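PDB 4QO5: hypothetical multiheme protein from Ignicoccus hospitalis KIN4/I, which probably carries electrons at the membrane as an octaheme cytochrome c, its many c-type hemes forming a redox chain. Local coordinates for residues Gly84-Pro87 against Glu88-Pro91; Ile138-Ala141 against Leu142-Ala145; Ala381-Pro384 against Asp385-Gly389; Glu417-Met420 against Arg421-Asp424. All coordinates share one frame; numbering follows the deposited sequence.

Contact 1. Residues Gly84-Pro87 against Glu88-Pro91; sequences GLNP and EKHP
Lys-89 runs side by side with Asn-86, both side chains pointing the same way. Its CB sits over the start of the turn, 3.6 Å from Asn-86 O, and CG stays close to the same carbonyl oxygen. From there the chain is fully extended, with chi2 at 179°. CD passes 3.8 Å from Asn-86 CB and so covers the root of the amide, while NZ finishes beside the nitrogen of that amide, 3.8 Å from Asn-86 ND2. These are two donors merely lying alongside each other.

The backbone under this pair is a short 3-10 turn placed just after the Cys-X-X-Cys-His heme-binding motif that ends at the axial ligand His-83. Leu-85 still touches a heme c, whereas Asn-86, with its left-handed backbone angles, turns the chain into the loop. Lys-89 N donates to Asn-86 O at 2.9 Å, and His-90 N to Pro-87 O at 3.1 Å. Glu-88 folds back over the turn: CG lies between the backbone N and the carbonyl carbon (chi1 74°), and a bend at chi2 brings OE1 to 3.4 Å from Pro-87 CD.

On the buried side, the His-90 ring offers an edge to the turn, its CD2 lying 3.2 Å from Asn-86 O near the ring plane. Leu-85 O approaches the same carbon obliquely, at 3.4 Å from His-90 CD2. The ring's rotation is further fixed by a hydrogen bond from NE2 to Asp-109 and by a stack with His-102.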
loop_
_atom_site.group_PDB
_atom_site.type_symbol
_atom_site.label_atom_id
_atom_site.label_comp_id
_atom_site.label_asym_id
_atom_site.label_seq_id
_atom_site.Cartn_x
_atom_site.Cartn_y
_atom_site.Cartn_z
ATOM N N GLY A 84 -2.392 21.953 -33.225
ATOM C CA GLY A 84 -2.203 22.427 -34.591
ATOM C C GLY A 84 -0.758 22.764 -34.920
ATOM O O GLY A 84 -0.467 23.228 -36.023
ATOM N N LEU A 85 0.152 22.546 -33.977
ATOM C CA LEU A 85 1.567 22.903 -34.183
ATOM C C LEU A 85 2.299 22.059 -35.214
ATOM O O LEU A 85 2.260 20.832 -35.154
ATOM C CB LEU A 85 2.337 22.802 -32.862
ATOM C CG LEU A 85 2.349 24.026 -31.966
ATOM C CD1 LEU A 85 2.983 23.673 -30.605
ATOM C CD2 LEU A 85 3.060 25.188 -32.630
ATOM N N ASN A 86 2.990 22.725 -36.142
ATOM C CA ASN A 86 3.885 22.051 -37.080
ATOM C C ASN A 86 3.273 20.815 -37.754
ATOM O O ASN A 86 3.829 19.715 -37.657
ATOM C CB ASN A 86 5.174 21.666 -36.342
ATOM C CG ASN A 86 5.961 22.885 -35.865
ATOM O OD1 ASN A 86 5.901 23.952 -36.476
ATOM N ND2 ASN A 86 6.710 22.725 -34.784
ATOM N N PRO A 87 2.121 20.988 -38.424
ATOM C CA PRO A 87 1.379 19.848 -38.982
ATOM C C PRO A 87 2.255 18.925 -39.820
ATOM O O PRO A 87 2.131 17.702 -39.717
ATOM C CB PRO A 87 0.335 20.502 -39.893
ATOM C CG PRO A 87 0.255 21.913 -39.474
ATOM C CD PRO A 87 1.542 22.284 -38.816
ATOM N N GLU A 88 3.141 19.513 -40.621
ATOM C CA GLU A 88 3.958 18.766 -41.572
ATOM C C GLU A 88 4.952 17.809 -40.900
ATOM O O GLU A 88 5.428 16.865 -41.529
ATOM C CB GLU A 88 4.696 19.737 -42.508
ATOM C CG GLU A 88 5.875 20.491 -41.866
ATOM C CD GLU A 88 5.452 21.583 -40.873
ATOM O OE1 GLU A 88 4.247 21.894 -40.784
ATOM O OE2 GLU A 88 6.333 22.130 -40.174
ATOM N N LYS A 89 5.259 18.049 -39.625
ATOM C CA LYS A 89 6.188 17.195 -38.887
ATOM C C LYS A 89 5.518 16.016 -38.178
ATOM O O LYS A 89 6.196 15.159 -37.611
ATOM C CB LYS A 89 6.949 18.021 -37.844
ATOM C CG LYS A 89 7.743 19.175 -38.430
ATOM C CD LYS A 89 8.441 19.962 -37.327
ATOM C CE LYS A 89 9.267 21.118 -37.893
ATOM N NZ LYS A 89 9.828 21.977 -36.805
ATOM N N HIS A 90 4.190 15.976 -38.194
ATOM C CA HIS A 90 3.478 14.925 -37.483
ATOM C C HIS A 90 2.722 14.024 -38.450
ATOM O O HIS A 90 1.798 14.476 -39.106
ATOM C CB HIS A 90 2.505 15.538 -36.481
ATOM C CG HIS A 90 3.173 16.303 -35.380
ATOM N ND1 HIS A 90 3.603 15.706 -34.215
ATOM C CD2 HIS A 90 3.481 17.618 -35.266
ATOM C CE1 HIS A 90 4.136 16.621 -33.424
ATOM N NE2 HIS A 90 4.073 17.789 -34.037
ATOM N N PRO A 91 3.125 12.744 -38.534
ATOM C CA PRO A 91 2.470 11.720 -39.358
ATOM C C PRO A 91 1.023 11.461 -38.931
ATOM O O PRO A 91 0.251 10.933 -39.734
ATOM C CB PRO A 91 3.316 10.470 -39.097
ATOM C CG PRO A 91 4.667 11.008 -38.710
ATOM C CD PRO A 91 4.358 12.237 -37.904
#

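Contact 2. Residues Ile138-Ala141 against Leu142-Ala145; sequences IYRA and LVNA. With NAG (2-acetamido-2-deoxy-beta-D-glucopyranose), chain K; HEC (heme c), chain E.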
loop_
_atom_site.group_PDB
_atom_site.type_symbol
_atom_site.label_atom_id
_atom_site.label_comp_id
_atom_site.label_asym_id
_atom_site.label_seq_id
_atom_site.Cartn_x
_atom_site.Cartn_y
_atom_site.Cartn_z
ATOM N N ILE A 138 20.576 -8.021 -23.224
ATOM C CA ILE A 138 20.431 -8.674 -21.923
ATOM C C ILE A 138 19.136 -8.257 -21.245
ATOM O O ILE A 138 18.390 -9.101 -20.761
ATOM C CB ILE A 138 21.622 -8.369 -20.981
ATOM C CG1 ILE A 138 22.937 -8.799 -21.623
ATOM C CG2 ILE A 138 21.438 -9.066 -19.632
ATOM C CD1 ILE A 138 23.007 -10.267 -21.976
ATOM N N TYR A 139 18.848 -6.958 -21.227
ATOM C CA TYR A 139 17.643 -6.498 -20.544
ATOM C C TYR A 139 16.401 -6.960 -21.294
ATOM O O TYR A 139 15.376 -7.260 -20.687
ATOM C CB TYR A 139 17.620 -4.974 -20.371
ATOM C CG TYR A 139 18.826 -4.428 -19.616
ATOM C CD1 TYR A 139 19.700 -5.281 -18.954
ATOM C CD2 TYR A 139 19.087 -3.062 -19.574
ATOM C CE1 TYR A 139 20.812 -4.790 -18.281
ATOM C CE2 TYR A 139 20.192 -2.559 -18.894
ATOM C CZ TYR A 139 21.048 -3.429 -18.255
ATOM O OH TYR A 139 22.151 -2.939 -17.589
ATOM N N ARG A 140 16.496 -7.013 -22.617
ATOM C CA ARG A 140 15.365 -7.482 -23.412
ATOM C C ARG A 140 15.096 -8.962 -23.158
ATOM O O ARG A 140 13.945 -9.421 -23.220
ATOM C CB ARG A 140 15.612 -7.205 -24.897
ATOM C CG ARG A 140 14.548 -7.741 -25.827
ATOM C CD ARG A 140 13.176 -7.158 -25.500
ATOM N NE ARG A 140 12.208 -7.438 -26.559
ATOM C CZ ARG A 140 12.194 -6.813 -27.734
ATOM N NH1 ARG A 140 13.098 -5.876 -27.996
ATOM N NH2 ARG A 140 11.278 -7.119 -28.643
ATOM N N ALA A 141 16.156 -9.709 -22.868
ATOM C CA ALA A 141 16.005 -11.108 -22.510
ATOM C C ALA A 141 15.220 -11.242 -21.202
ATOM O O ALA A 141 14.410 -12.162 -21.042
ATOM C CB ALA A 141 17.357 -11.776 -22.403
ATOM N N LEU A 142 15.450 -10.312 -20.276
ATOM C CA LEU A 142 14.708 -10.291 -19.017
ATOM C C LEU A 142 13.239 -9.951 -19.281
ATOM O O LEU A 142 12.334 -10.582 -18.721
ATOM C CB LEU A 142 15.324 -9.291 -18.037
ATOM C CG LEU A 142 14.658 -9.244 -16.652
ATOM C CD1 LEU A 142 14.668 -10.626 -16.012
ATOM C CD2 LEU A 142 15.367 -8.234 -15.762
ATOM N N VAL A 143 13.011 -8.958 -20.140
ATOM C CA VAL A 143 11.657 -8.606 -20.570
ATOM C C VAL A 143 10.960 -9.847 -21.094
ATOM O O VAL A 143 9.863 -10.207 -20.655
ATOM C CB VAL A 143 11.660 -7.530 -21.685
ATOM C CG1 VAL A 143 10.281 -7.429 -22.332
ATOM C CG2 VAL A 143 12.104 -6.176 -21.137
ATOM N N ASN A 144 11.620 -10.520 -22.022
ATOM C CA ASN A 144 11.070 -11.719 -22.611
ATOM C C ASN A 144 10.776 -12.862 -21.664
ATOM O O ASN A 144 9.723 -13.503 -21.764
ATOM C CB ASN A 144 12.014 -12.222 -23.661
ATOM C CG ASN A 144 11.686 -11.680 -24.967
ATOM O OD1 ASN A 144 11.396 -10.472 -25.107
ATOM N ND2 ASN A 144 11.630 -12.565 -25.952
ATOM N N ALA A 145 11.724 -13.136 -20.771
ATOM C CA ALA A 145 11.552 -14.216 -19.798
ATOM C C ALA A 145 10.393 -13.924 -18.856
ATOM O O ALA A 145 9.795 -14.843 -18.277
ATOM C CB ALA A 145 12.846 -14.425 -19.002
HETATM C C1 NAG K . 12.708 -10.610 -27.678
HETATM C C2 NAG K . 13.880 -11.319 -28.258
HETATM C C3 NAG K . 13.849 -11.145 -29.768
HETATM C C4 NAG K . 12.508 -11.651 -30.318
HETATM C C5 NAG K . 11.322 -11.078 -29.527
HETATM C C6 NAG K . 9.997 -11.714 -29.885
HETATM C C7 NAG K . 15.850 -11.485 -26.781
HETATM C C8 NAG K . 17.111 -10.809 -26.324
HETATM N N2 NAG K . 15.130 -10.822 -27.694
HETATM O O3 NAG K . 14.950 -11.828 -30.350
HETATM O O4 NAG K . 12.341 -11.258 -31.671
HETATM O O5 NAG K . 11.507 -11.251 -28.115
HETATM O O6 NAG K . 10.107 -13.121 -30.049
HETATM O O7 NAG K . 15.515 -12.586 -26.346
HETATM FE FE HEC E . 11.720 -1.154 -15.344
HETATM C CHA HEC E . 14.611 0.703 -14.789
HETATM C CHB HEC E . 13.668 -3.668 -16.605
HETATM C CHC HEC E . 8.934 -3.137 -15.736
HETATM C CHD HEC E . 9.886 1.101 -13.590
HETATM N NA HEC E . 13.751 -1.428 -15.582
HETATM C C1A HEC E . 14.760 -0.511 -15.409
HETATM C C2A HEC E . 15.975 -1.052 -15.986
HETATM C C3A HEC E . 15.684 -2.259 -16.469
HETATM C C4A HEC E . 14.294 -2.518 -16.221
HETATM C CMA HEC E . 16.606 -3.278 -17.168
HETATM C CAA HEC E . 17.352 -0.351 -16.051
HETATM C CBA HEC E . 17.447 0.184 -17.485
HETATM C CGA HEC E . 18.690 1.010 -17.727
HETATM O O1A HEC E . 19.571 0.565 -18.507
HETATM O O2A HEC E . 18.796 2.111 -17.140
HETATM N NB HEC E . 11.393 -2.989 -16.049
HETATM C C1B HEC E . 12.322 -3.897 -16.494
HETATM C C2B HEC E . 11.659 -5.097 -16.931
HETATM C C3B HEC E . 10.365 -4.964 -16.613
HETATM C C4B HEC E . 10.162 -3.621 -16.123
HETATM C CMB HEC E . 12.418 -6.356 -17.420
HETATM C CAB HEC E . 9.158 -5.924 -16.721
HETATM C CBB HEC E . 9.388 -7.449 -16.792
HETATM N NC HEC E . 9.812 -1.112 -14.756
HETATM C C1C HEC E . 8.767 -1.942 -15.092
HETATM C C2C HEC E . 7.518 -1.267 -14.800
HETATM C C3C HEC E . 7.881 -0.202 -14.070
HETATM C C4C HEC E . 9.282 -0.017 -14.125
HETATM C CMC HEC E . 6.152 -1.998 -14.882
HETATM C CAC HEC E . 7.159 0.901 -13.314
HETATM C CBC HEC E . 6.139 0.281 -12.313
HETATM N ND HEC E . 12.171 0.624 -14.357
HETATM C C1D HEC E . 11.236 1.378 -13.672
HETATM C C2D HEC E . 11.900 2.480 -13.030
HETATM C C3D HEC E . 13.374 2.352 -13.386
HETATM C C4D HEC E . 13.452 1.174 -14.213
HETATM C CMD HEC E . 11.251 3.562 -12.163
HETATM C CAD HEC E . 14.543 3.256 -12.929
HETATM C CBD HEC E . 14.846 2.883 -11.481
HETATM C CGD HEC E . 16.111 3.540 -10.997
HETATM O O1D HEC E . 16.298 3.601 -9.757
HETATM O O2D HEC E . 16.922 4.004 -11.829
HETATM O O HOH W 1 11.981 -2.180 -13.061
#
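Arg-140 reaches forward along the helix so that its CD overlaps the CB of Val-143, 4.1 Å away, before the guanidinium passes on towards Asn-144. CG leaves on the side of the carbonyl carbon (chi1 176°) and the chain then bends at chi2, which lays the arm across the Asn-144 amide, with guanidinium and amide planes 58° apart. A weak bond from Arg-140 NE to Asn-144 OD1 (3.5 Å) meets the amide oxygen near the guanidinium plane, though that oxygen is placed with some doubt. NH1 has a partner of its own, a hydrogen bond to the carbonyl of Met-134.

Around the helix axis, Tyr-139, Leu-142 and Val-143 turn to a heme c whose iron binds a water at 2.5 Å. A heme methyl, CMA, lies over one face of the tyrosine ring, 3.5 Å from Tyr-139 CG. A second methyl, CMB, is shared by two aliphatic side chains: Leu-142 CG and Val-143 CG2 each stand 3.7 Å from it. Backbone bonds link the two segments, such as Asn-144 N to Arg-140 O at 2.8 Å.

Asn-144, followed by Ala-145 and Ser-146, forms an Asn-X-Ser sequon beside an acetylglucosamine, although the sugar's place against the amide is doubtful in the model. Helix 137-147 is thus a two-sided element, one side a wall of a c-type heme pocket and another an N-glycosylation site.

Contact 3. Residues Ala381-Pro384 against Asp385-Gly389; sequences ATLP and DGSPG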
loop_
_atom_site.group_PDB
_atom_site.type_symbol
_atom_site.label_atom_id
_atom_site.label_comp_id
_atom_site.label_asym_id
_atom_site.label_seq_id
_atom_site.Cartn_x
_atom_site.Cartn_y
_atom_site.Cartn_z
ATOM N N ALA A 381 31.947 0.166 -17.118
ATOM C CA ALA A 381 31.696 0.176 -18.555
ATOM C C ALA A 381 32.379 1.338 -19.249
ATOM O O ALA A 381 32.681 2.357 -18.627
ATOM C CB ALA A 381 30.182 0.232 -18.822
ATOM N N THR A 382 32.602 1.181 -20.549
ATOM C CA THR A 382 33.007 2.285 -21.404
ATOM C C THR A 382 31.918 2.562 -22.442
ATOM O O THR A 382 30.993 1.768 -22.621
ATOM C CB THR A 382 34.325 1.983 -22.132
ATOM O OG1 THR A 382 34.221 0.715 -22.791
ATOM C CG2 THR A 382 35.480 1.930 -21.141
ATOM N N LEU A 383 32.028 3.704 -23.107
ATOM C CA LEU A 383 31.141 4.062 -24.212
ATOM C C LEU A 383 31.819 3.696 -25.542
ATOM O O LEU A 383 33.001 3.351 -25.557
ATOM C CB LEU A 383 30.817 5.560 -24.135
ATOM C CG LEU A 383 29.858 5.965 -23.016
ATOM C CD1 LEU A 383 29.801 7.483 -22.906
ATOM C CD2 LEU A 383 28.451 5.369 -23.247
ATOM N N PRO A 384 31.072 3.748 -26.667
ATOM C CA PRO A 384 31.655 3.328 -27.946
ATOM C C PRO A 384 32.929 4.059 -28.373
ATOM O O PRO A 384 33.715 3.478 -29.098
ATOM C CB PRO A 384 30.527 3.604 -28.942
ATOM C CG PRO A 384 29.304 3.352 -28.148
ATOM C CD PRO A 384 29.609 3.905 -26.772
ATOM N N ASP A 385 33.130 5.290 -27.918
ATOM C CA ASP A 385 34.371 6.005 -28.204
ATOM C C ASP A 385 35.491 5.548 -27.272
ATOM O O ASP A 385 36.605 6.033 -27.359
ATOM C CB ASP A 385 34.158 7.521 -28.113
ATOM C CG ASP A 385 33.874 8.004 -26.693
ATOM O OD1 ASP A 385 33.555 7.186 -25.799
ATOM O OD2 ASP A 385 33.964 9.229 -26.473
ATOM N N GLY A 386 35.178 4.617 -26.372
ATOM C CA GLY A 386 36.169 4.080 -25.454
ATOM C C GLY A 386 36.356 4.906 -24.194
ATOM O O GLY A 386 37.180 4.567 -23.346
ATOM N N SER A 387 35.606 5.996 -24.070
ATOM C CA SER A 387 35.699 6.859 -22.893
ATOM C C SER A 387 34.930 6.228 -21.719
ATOM O O SER A 387 34.072 5.382 -21.933
ATOM C CB SER A 387 35.133 8.247 -23.204
ATOM O OG SER A 387 33.753 8.167 -23.520
ATOM N N PRO A 388 35.236 6.635 -20.477
ATOM C CA PRO A 388 34.520 6.051 -19.328
ATOM C C PRO A 388 33.016 6.277 -19.396
ATOM O O PRO A 388 32.563 7.395 -19.650
ATOM C CB PRO A 388 35.106 6.812 -18.130
ATOM C CG PRO A 388 36.445 7.262 -18.591
ATOM C CD PRO A 388 36.315 7.549 -20.055
ATOM N N GLY A 389 32.241 5.231 -19.147
ATOM C CA GLY A 389 30.801 5.335 -19.242
ATOM C C GLY A 389 30.124 5.905 -18.007
ATOM O O GLY A 389 28.981 6.390 -18.085
#
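Leu-383 packs into the tight half of this turn, its CG resting 3.9 Å from Gly-389 CA and its CB 3.6 Å from Asp-385 OD1. The backbone there is closely laced. Leu-383 N donates to Ser-387 O at 2.9 Å, and Gly-386 N to Leu-383 O at 2.6 Å. Together these make a type I turn followed by a G1 beta bulge, the left-handed place being filled by Gly-386. A further bond, Gly-389 N to Ala-381 O at 3.0 Å, sets Thr-382 and Pro-388 as a non-hydrogen-bonded antiparallel pair in a single bridge.

At the bend itself the packing thins out. Pro-384, Asp-385 and Gly-386 are exposed, and polar contacts do the work instead. Asp-385 CG sits between the backbone N and the carbonyl carbon (chi1 68°), which swings OD1 back over the turn. There it accepts Ser-387 N at 2.9 Å from above the carboxylate plane, an Asx turn, and also takes a bond from Ser-387 OG that is very short in the model.

The hairpin-like loop lies between strand 362-363 and helix 393-407. Leu-383 rests on Lys-333 and Leu-334, and backbone bonds tie Ala-381 to Pro-366, Thr-382 to Ser-335 next to strand 336-337, and Gly-389 to Arg-327.

Contact 4. Residues Glu417-Met420 against Arg421-Asp424; sequences EYRM and RLLD. With HEC (heme c), chain I.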
loop_
_atom_site.group_PDB
_atom_site.type_symbol
_atom_site.label_atom_id
_atom_site.label_comp_id
_atom_site.label_asym_id
_atom_site.label_seq_id
_atom_site.Cartn_x
_atom_site.Cartn_y
_atom_site.Cartn_z
ATOM N N GLU A 417 25.047 14.224 5.890
ATOM C CA GLU A 417 26.199 13.423 5.478
ATOM C C GLU A 417 26.225 12.053 6.153
ATOM O O GLU A 417 26.650 11.064 5.550
ATOM C CB GLU A 417 27.515 14.163 5.773
ATOM C CG GLU A 417 27.725 15.442 4.981
ATOM C CD GLU A 417 28.113 15.189 3.543
ATOM O OE1 GLU A 417 28.170 14.008 3.127
ATOM O OE2 GLU A 417 28.380 16.184 2.829
ATOM N N TYR A 418 25.794 12.000 7.416
ATOM C CA TYR A 418 25.717 10.740 8.155
ATOM C C TYR A 418 24.843 9.727 7.415
ATOM O O TYR A 418 25.198 8.546 7.270
ATOM C CB TYR A 418 25.143 10.988 9.552
ATOM C CG TYR A 418 25.051 9.749 10.408
ATOM C CD1 TYR A 418 26.014 9.479 11.371
ATOM C CD2 TYR A 418 23.991 8.858 10.268
ATOM C CE1 TYR A 418 25.939 8.349 12.157
ATOM C CE2 TYR A 418 23.906 7.723 11.051
ATOM C CZ TYR A 418 24.877 7.474 11.995
ATOM O OH TYR A 418 24.805 6.342 12.778
ATOM N N ARG A 419 23.693 10.194 6.954
ATOM C CA ARG A 419 22.790 9.327 6.177
ATOM C C ARG A 419 23.422 8.881 4.845
ATOM O O ARG A 419 23.278 7.721 4.437
ATOM C CB ARG A 419 21.441 10.009 5.916
ATOM C CG ARG A 419 20.543 10.137 7.143
ATOM C CD ARG A 419 20.200 8.770 7.740
ATOM N NE ARG A 419 19.480 7.909 6.801
ATOM C CZ ARG A 419 18.896 6.760 7.140
ATOM N NH1 ARG A 419 18.948 6.327 8.400
ATOM N NH2 ARG A 419 18.266 6.041 6.217
ATOM N N MET A 420 24.135 9.786 4.179
ATOM C CA MET A 420 24.756 9.424 2.910
ATOM C C MET A 420 25.901 8.436 3.131
ATOM O O MET A 420 26.143 7.580 2.289
ATOM C CB MET A 420 25.204 10.659 2.103
ATOM C CG MET A 420 24.056 11.629 1.740
ATOM S SD MET A 420 22.639 10.893 0.839
ATOM C CE MET A 420 21.479 10.439 2.135
ATOM N N ARG A 421 26.594 8.542 4.269
ATOM C CA ARG A 421 27.611 7.555 4.617
ATOM C C ARG A 421 26.995 6.178 4.893
ATOM O O ARG A 421 27.551 5.145 4.501
ATOM C CB ARG A 421 28.430 8.024 5.833
ATOM C CG ARG A 421 29.408 9.143 5.514
ATOM C CD ARG A 421 30.472 9.290 6.610
ATOM N NE ARG A 421 29.898 9.515 7.936
ATOM C CZ ARG A 421 29.588 10.714 8.425
ATOM N NH1 ARG A 421 29.790 11.804 7.696
ATOM N NH2 ARG A 421 29.084 10.825 9.649
ATOM N N LEU A 422 25.881 6.169 5.621
ATOM C CA LEU A 422 25.144 4.938 5.873
ATOM C C LEU A 422 24.739 4.319 4.534
ATOM O O LEU A 422 24.850 3.105 4.336
ATOM C CB LEU A 422 23.900 5.216 6.723
ATOM C CG LEU A 422 23.105 3.975 7.100
ATOM C CD1 LEU A 422 23.986 3.040 7.930
ATOM C CD2 LEU A 422 21.844 4.371 7.861
ATOM N N LEU A 423 24.304 5.163 3.606
ATOM C CA LEU A 423 23.939 4.667 2.272
ATOM C C LEU A 423 25.132 3.982 1.593
ATOM O O LEU A 423 24.977 2.890 1.033
ATOM C CB LEU A 423 23.361 5.781 1.399
ATOM C CG LEU A 423 23.029 5.436 -0.067
ATOM C CD1 LEU A 423 21.946 4.362 -0.136
ATOM C CD2 LEU A 423 22.588 6.675 -0.828
ATOM N N ASP A 424 26.324 4.594 1.657
ATOM C CA ASP A 424 27.515 3.918 1.145
ATOM C C ASP A 424 27.736 2.520 1.731
ATOM O O ASP A 424 28.112 1.599 1.003
ATOM C CB ASP A 424 28.779 4.756 1.364
ATOM C CG ASP A 424 28.818 5.994 0.493
ATOM O OD1 ASP A 424 28.095 6.028 -0.532
ATOM O OD2 ASP A 424 29.579 6.928 0.835
HETATM FE FE HEC I . 14.589 15.378 6.483
HETATM C CHA HEC I . 13.253 13.773 9.183
HETATM C CHB HEC I . 17.236 13.159 6.469
HETATM C CHC HEC I . 15.709 16.666 3.539
HETATM C CHD HEC I . 12.496 17.989 6.893
HETATM N NA HEC I . 15.114 13.779 7.586
HETATM C C1A HEC I . 14.411 13.253 8.669
HETATM C C2A HEC I . 15.099 12.068 9.148
HETATM C C3A HEC I . 16.199 11.929 8.399
HETATM C C4A HEC I . 16.231 12.979 7.413
HETATM C CMA HEC I . 17.248 10.810 8.526
HETATM C CAA HEC I . 14.681 11.150 10.340
HETATM C CBA HEC I . 13.825 9.985 9.813
HETATM C CGA HEC I . 13.697 8.851 10.808
HETATM O O1A HEC I . 14.410 8.863 11.841
HETATM O O2A HEC I . 12.883 7.919 10.564
HETATM N NB HEC I . 16.194 15.023 5.260
HETATM C C1B HEC I . 17.079 13.965 5.379
HETATM C C2B HEC I . 17.832 13.840 4.162
HETATM C C3B HEC I . 17.386 14.794 3.325
HETATM C C4B HEC I . 16.380 15.566 4.021
HETATM C CMB HEC I . 18.885 12.711 4.010
HETATM C CAB HEC I . 17.711 15.101 1.831
HETATM C CBB HEC I . 18.366 13.959 1.001
HETATM N NC HEC I . 14.215 16.986 5.466
HETATM C C1C HEC I . 14.731 17.336 4.230
HETATM C C2C HEC I . 14.197 18.619 3.833
HETATM C C3C HEC I . 13.164 18.826 4.663
HETATM C C4C HEC I . 13.270 17.916 5.771
HETATM C CMC HEC I . 14.417 19.126 2.379
HETATM C CAC HEC I . 12.059 19.901 4.780
HETATM C CBC HEC I . 11.516 20.474 3.458
HETATM N ND HEC I . 13.127 15.817 7.820
HETATM C C1D HEC I . 12.395 17.003 7.824
HETATM C C2D HEC I . 11.497 17.027 8.948
HETATM C C3D HEC I . 11.742 15.711 9.641
HETATM C C4D HEC I . 12.753 15.023 8.890
HETATM C CMD HEC I . 10.512 18.148 9.336
HETATM C CAD HEC I . 11.038 15.198 10.910
HETATM C CBD HEC I . 12.022 15.375 12.067
HETATM C CGD HEC I . 11.757 14.322 13.124
HETATM O O1D HEC I . 12.228 13.166 12.951
HETATM O O2D HEC I . 11.099 14.626 14.155
HETATM O O HOH W 2 26.144 7.908 -0.700
#
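The long helix 413-447 passes a heme c near its start and brings Arg-421 back across the turn formed by Glu-417 and Tyr-418. A bend at chi3 (-57°) lays the flat guanidinium of Arg-421 with one face over Glu-417 O and the CA of Tyr-418. NH2 reaches to 3.8 Å from Tyr-418 CD1, obliquely to the ring, and the two planes stand 79° apart; this same nitrogen forms a salt bridge with Glu-414. At the other end of the tyrosine, OH bonds to Glu-164 and Gly-197 of the second subunit.

Arg-419 lies alongside Leu-422, pointing the same way. The leucine methyl CD2 lies over one guanidinium face, toward its rim, 3.5 Å from Arg-419 NH1, while NH2 is held by Thr-484 O. Lower on the arginine, CG comes within 3.6 Å of the heme methyl CMA and CD lines the same methyl, while Met-420 CE is 3.9 Å from the methyl CMB.

Farther along, one water donates to both Met-420 O (3.0 Å) and Asp-424 OD1 (2.7 Å), joining side chain to backbone, and OD2 of the aspartate pairs with Arg-400. With His-201 and Arg-221 of the second subunit hydrogen-bonded to this heme, the helix forms one wall of a c-type heme pocket built at a subunit interface.

How the contacts relate
The four contacts follow one another along the chain without touching, and three of them meet hemes. Contact 1, beside the heme that Leu-85 touches, and contact 4, beside the interface heme, lie on opposite sides of the chain's centre, with their own centres 49 Å apart. Contact 2 lies along a heme with water at its iron, its centre 35 Å from that of contact 1. Contact 3 is its closest neighbour, about 9 Å away between nearest atoms, and reaches no heme directly: the Ala-381 side chain is about 11 Å from one.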